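Lmo1340 protein (Listeria monocytogenes, PDB 4NLM) is of unknown function, but is probably a surface-attached lipoprotein whose extracytoplasmic part folds as a six-bladed beta propeller of the YqgU-like family. Local coordinates at residues 189-194 against 226-231; 203-208 against 221-226. One frame throughout, in Å; residues are numbered along the deposited sequence. Where two conformers were deposited one is given.

Interaction 1: 189-194 against 226-231; sequences LVISNN and FAVHDN
The first torsion of F226 (chi1 74°) sets CG between its own backbone N and carbonyl carbon, and from there the ring projects across the gap to I191 and N193 on the facing strand. On that strand CG2 of I191 and CG of N193 both lie anti to their backbone nitrogens, with chi1 of N193 at -171°. The methyl CG2 of I191 thereby meets one flank of the ring, 3.8 Å from F226 CE2, while N193 offers its CB to the other flank, 3.7 Å from F226 CE1. Between them the far end of the ring, CZ, reaches the main chain and comes to rest 3.6 Å from I191 O. N193 CB and I191 O both approach the ring obliquely.

The two strands run almost antiparallel, at 168°, yet their axes stay 8.8 Å apart, too far for backbone pairing. They belong to two successive sheets of the propeller, and side chains fill the interval. Phenylalanine suits this place because its long, flat ring can span it. Beta-branched V228 is shorter and makes a looser contact, its CG2 4.3 Å from I191 CD1; L233 of the next strand packs on both F226 and V228.

The asparagine divides its roles. Its CB serves the apolar side, whereas its amide ND2 donates to the carbonyl oxygen of I223, outside these two strands, which satisfies this N-H donor in a buried place. S192, whose CB is directed away from the facing strand, has its OG hydrogen-bonded to Q208 NE2.

With no hydrogen bond joining the two strands, cohesion here probably comes from dispersion and the exclusion of water, which suggests that the blades meet here mainly through the fit of apolar surfaces.

Interaction 2: 203-208 against 221-226; sequences GNLYLQ and ANIMQF
G203 and I223 form an antiparallel hydrogen-bonded pair, and because N222 and I223 together face G203 the geometry is that of a G1 beta bulge, placed where strand 212-223 ends and the chain turns a corner towards the next propeller sheet. G203 N donates to I223 O at 2.9 Å, and I223 N returns a bond to G203 O at 2.8 Å. The extra residue of the bulge, N222, has positive phi and psi (57°, 63°), a left-handed conformation that asparagine tolerates better than most residues.

N204 bonds to the same corner. Its chi1 of -66° places CG beside its backbone N, and N204 OD1 accepts from N222 N at 2.9 Å; the donor stands above the amide's carbonyl plane. An asparagine serves well here, since its short side chain can offer an acceptor to the main chain and a donor to solvent.

On the side of L205 and I223 the contact becomes apolar. L205 crosses I223 at about a right angle, its CG 3.9 Å from I223 CG1, and its CD2 continues to the phenylalanine ring, 3.8 Å from F226 CD1. Branched aliphatic residues fit this place, where T235 of the following strand 232-238 packs on both L205 and I223.

Beside N222 and N204, two waters each donate to N222 OD1. One also makes a weak bond to G203 O; the other accepts from N204 ND2 at 3.2 Å, so that a single water links the two asparagine side chains.

Overall arrangement
From the N terminus, the chain passes along strand 189-194 and turns back through its sheet neighbour, strand 203-209. It then forms a hairpin with strand 212-223, and interaction 2 closes this shorter loop of 12 residues at the hairpin's open end. After the corner the chain enters strand 225-229, the first of the next sheet, and interaction 1 closes the wider loop of 31 residues, which contains the smaller one. The contacts therefore nest, with centres about 9 Å apart. F226 belongs to both. Interaction 2 lies at the end of one propeller sheet, where the chain leaves it, and interaction 1 packs the following sheet against it.

Interaction 1: 189-194 against 226-231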
# COMPACT_ATOMS: atom_id res chain seq x y z
N LEU A 189 -10.19 8.84 -13.88
CA LEU A 189 -9.01 9.68 -13.93
C LEU A 189 -7.81 9.00 -13.30
O LEU A 189 -7.93 8.32 -12.28
CB LEU A 189 -9.22 10.99 -13.17
CG LEU A 189 -10.27 11.94 -13.74
CD1 LEU A 189 -10.51 13.12 -12.81
CD2 LEU A 189 -9.90 12.44 -15.13
N VAL A 190 -6.64 9.19 -13.91
CA VAL A 190 -5.40 8.63 -13.37
C VAL A 190 -4.35 9.73 -13.39
O VAL A 190 -4.37 10.61 -14.24
CB VAL A 190 -4.89 7.41 -14.18
CG1 VAL A 190 -4.54 7.80 -15.61
CG2 VAL A 190 -3.67 6.79 -13.53
N ILE A 191 -3.50 9.72 -12.37
CA ILE A 191 -2.36 10.60 -12.30
C ILE A 191 -1.13 9.70 -12.52
O ILE A 191 -1.07 8.57 -12.03
CB ILE A 191 -2.25 11.30 -10.93
CG1 ILE A 191 -3.38 12.30 -10.70
CG2 ILE A 191 -0.93 12.04 -10.78
CD1 ILE A 191 -3.45 12.85 -9.29
N SER A 192 -0.19 10.24 -13.27
CA SER A 192 1.06 9.53 -13.51
C SER A 192 2.24 10.46 -13.31
O SER A 192 2.12 11.67 -13.53
CB SER A 192 1.10 8.93 -14.92
OG SER A 192 1.00 9.93 -15.93
N ASN A 193 3.37 9.90 -12.88
CA ASN A 193 4.59 10.66 -12.74
C ASN A 193 5.45 10.26 -13.91
O ASN A 193 5.98 9.16 -13.95
CB ASN A 193 5.30 10.34 -11.42
CG ASN A 193 6.47 11.28 -11.14
OD1 ASN A 193 6.75 12.18 -11.91
ND2 ASN A 193 7.13 11.09 -10.02
N ASN A 194 5.59 11.18 -14.86
CA ASN A 194 6.28 10.90 -16.11
C ASN A 194 7.72 11.39 -16.04
O ASN A 194 7.98 12.59 -15.94
CB ASN A 194 5.53 11.54 -17.28
CG ASN A 194 4.13 10.96 -17.51
OD1 ASN A 194 3.60 10.21 -16.68
ND2 ASN A 194 3.52 11.32 -18.62
N PHE A 226 4.59 10.16 -5.29
CA PHE A 226 3.28 10.71 -4.98
C PHE A 226 2.38 9.58 -4.54
O PHE A 226 2.67 8.41 -4.76
CB PHE A 226 2.70 11.47 -6.16
CG PHE A 226 2.20 10.58 -7.25
CD1 PHE A 226 3.07 10.01 -8.16
CD2 PHE A 226 0.85 10.32 -7.37
CE1 PHE A 226 2.61 9.18 -9.16
CE2 PHE A 226 0.39 9.49 -8.36
CZ PHE A 226 1.27 8.91 -9.25
N ALA A 227 1.27 9.97 -3.92
CA ALA A 227 0.25 9.01 -3.50
C ALA A 227 -1.07 9.76 -3.41
O ALA A 227 -1.07 10.96 -3.20
CB ALA A 227 0.63 8.34 -2.17
N VAL A 228 -2.16 9.01 -3.51
CA VAL A 228 -3.49 9.59 -3.41
C VAL A 228 -4.28 8.79 -2.38
O VAL A 228 -4.22 7.56 -2.33
CB VAL A 228 -4.22 9.57 -4.78
CG1 VAL A 228 -5.62 10.17 -4.68
CG2 VAL A 228 -3.41 10.31 -5.81
N HIS A 229 -5.02 9.48 -1.54
CA HIS A 229 -5.92 8.78 -0.66
C HIS A 229 -6.91 9.77 -0.10
O HIS A 229 -6.51 10.88 0.24
CB HIS A 229 -5.21 8.07 0.49
CG HIS A 229 -5.99 6.93 1.02
ND1 HIS A 229 -6.15 5.76 0.31
CD2 HIS A 229 -6.63 6.76 2.20
CE1 HIS A 229 -6.88 4.93 1.02
NE2 HIS A 229 -7.20 5.51 2.16
N ASP A 230 -8.16 9.35 0.04
CA ASP A 230 -9.18 10.17 0.67
C ASP A 230 -9.19 11.62 0.16
O ASP A 230 -9.29 12.59 0.92
CB ASP A 230 -9.03 10.08 2.18
CG ASP A 230 -9.49 8.74 2.74
OD1 ASP A 230 -10.05 7.89 2.01
OD2 ASP A 230 -9.27 8.52 3.95
N ASN A 231 -9.11 11.73 -1.16
CA ASN A 231 -9.18 13.00 -1.87
C ASN A 231 -8.01 13.92 -1.63
O ASN A 231 -8.08 15.12 -1.89
CB ASN A 231 -10.50 13.73 -1.56
CG ASN A 231 -11.73 12.91 -1.94
OD1 ASN A 231 -12.64 12.74 -1.13
ND2 ASN A 231 -11.75 12.38 -3.15

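Interaction 2: 203-208 against 221-226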
# COMPACT_ATOMS: atom_id res chain seq x y z
N GLY A 203 10.15 13.48 -11.84
CA GLY A 203 9.32 13.50 -13.05
C GLY A 203 8.31 14.61 -12.93
O GLY A 203 8.38 15.43 -12.02
N ASN A 204 7.35 14.64 -13.84
CA ASN A 204 6.28 15.62 -13.81
C ASN A 204 4.96 14.87 -13.71
O ASN A 204 4.78 13.86 -14.39
CB ASN A 204 6.36 16.51 -15.04
CG ASN A 204 7.61 17.35 -15.03
OD1 ASN A 204 7.76 18.21 -14.17
ND2 ASN A 204 8.53 17.10 -15.95
N LEU A 205 4.07 15.34 -12.85
CA LEU A 205 2.78 14.67 -12.65
C LEU A 205 1.74 15.17 -13.63
O LEU A 205 1.55 16.37 -13.74
CB LEU A 205 2.25 14.92 -11.26
CG LEU A 205 3.10 14.53 -10.07
CD1 LEU A 205 2.27 14.66 -8.82
CD2 LEU A 205 3.56 13.10 -10.26
N TYR A 206 1.08 14.22 -14.29
CA TYR A 206 0.05 14.48 -15.27
C TYR A 206 -1.25 13.82 -14.85
O TYR A 206 -1.27 12.75 -14.27
CB TYR A 206 0.46 13.91 -16.63
CG TYR A 206 1.51 14.74 -17.31
CD1 TYR A 206 2.84 14.53 -17.05
CD2 TYR A 206 1.16 15.71 -18.24
CE1 TYR A 206 3.82 15.28 -17.67
CE2 TYR A 206 2.13 16.47 -18.87
CZ TYR A 206 3.46 16.25 -18.57
OH TYR A 206 4.44 16.99 -19.19
N LEU A 207 -2.36 14.50 -15.17
CA LEU A 207 -3.71 13.99 -14.95
C LEU A 207 -4.30 13.67 -16.32
O LEU A 207 -4.12 14.43 -17.28
CB LEU A 207 -4.60 15.05 -14.31
CG LEU A 207 -6.04 14.65 -13.96
CD1 LEU A 207 -6.06 13.54 -12.91
CD2 LEU A 207 -6.82 15.85 -13.45
N GLN A 208 -5.00 12.55 -16.43
CA GLN A 208 -5.65 12.18 -17.68
C GLN A 208 -6.85 11.30 -17.42
O GLN A 208 -6.94 10.61 -16.43
CB GLN A 208 -4.69 11.40 -18.58
CG GLN A 208 -3.96 10.28 -17.85
CD GLN A 208 -2.46 10.51 -17.71
OE1 GLN A 208 -1.77 10.63 -18.74
NE2 GLN A 208 -1.93 10.53 -16.45
N ALA A 221 4.83 19.92 -11.29
CA ALA A 221 6.13 19.71 -11.86
C ALA A 221 7.13 19.21 -10.82
O ALA A 221 7.03 19.49 -9.64
CB ALA A 221 6.64 21.01 -12.45
N ASN A 222 8.10 18.44 -11.29
CA ASN A 222 9.28 18.08 -10.51
C ASN A 222 9.00 17.38 -9.18
O ASN A 222 9.39 17.84 -8.11
CB ASN A 222 10.11 19.34 -10.30
CG ASN A 222 10.48 20.01 -11.60
OD1 ASN A 222 10.99 19.36 -12.53
ND2 ASN A 222 10.20 21.28 -11.69
N ILE A 223 8.40 16.21 -9.29
CA ILE A 223 8.02 15.39 -8.16
C ILE A 223 8.75 14.05 -8.18
O ILE A 223 8.92 13.43 -9.23
CB ILE A 223 6.50 15.15 -8.18
CG1 ILE A 223 5.77 16.49 -8.02
CG2 ILE A 223 6.08 14.15 -7.13
CD1 ILE A 223 6.19 17.31 -6.83
N MSE A 224 9.21 13.60 -7.01
CA MSE A 224 9.87 12.31 -6.90
C MSE A 224 8.93 11.15 -6.67
O MSE A 224 9.08 10.10 -7.28
CB MSE A 224 10.89 12.39 -5.75
CG MSE A 224 11.61 11.10 -5.49
SE MSE A 224 12.66 11.26 -3.85
CE MSE A 224 13.11 13.14 -3.85
N GLN A 225 7.92 11.33 -5.81
CA GLN A 225 7.05 10.23 -5.45
C GLN A 225 5.70 10.88 -5.13
O GLN A 225 5.67 12.03 -4.68
CB GLN A 225 7.62 9.52 -4.21
CG GLN A 225 6.89 8.24 -3.83
CD GLN A 225 7.62 7.49 -2.74
OE1 GLN A 225 8.84 7.44 -2.75
NE2 GLN A 225 6.89 6.85 -1.86
N PHE A 226 4.59 10.16 -5.29
CA PHE A 226 3.28 10.71 -4.98
C PHE A 226 2.38 9.58 -4.54
O PHE A 226 2.67 8.41 -4.76
CB PHE A 226 2.70 11.47 -6.16
CG PHE A 226 2.20 10.58 -7.25
CD1 PHE A 226 3.07 10.01 -8.16
CD2 PHE A 226 0.85 10.32 -7.37
CE1 PHE A 226 2.61 9.18 -9.16
CE2 PHE A 226 0.39 9.49 -8.36
CZ PHE A 226 1.27 8.91 -9.25
O HOH W 1 11.19 16.76 -13.38
O HOH W 2 11.34 18.28 -14.99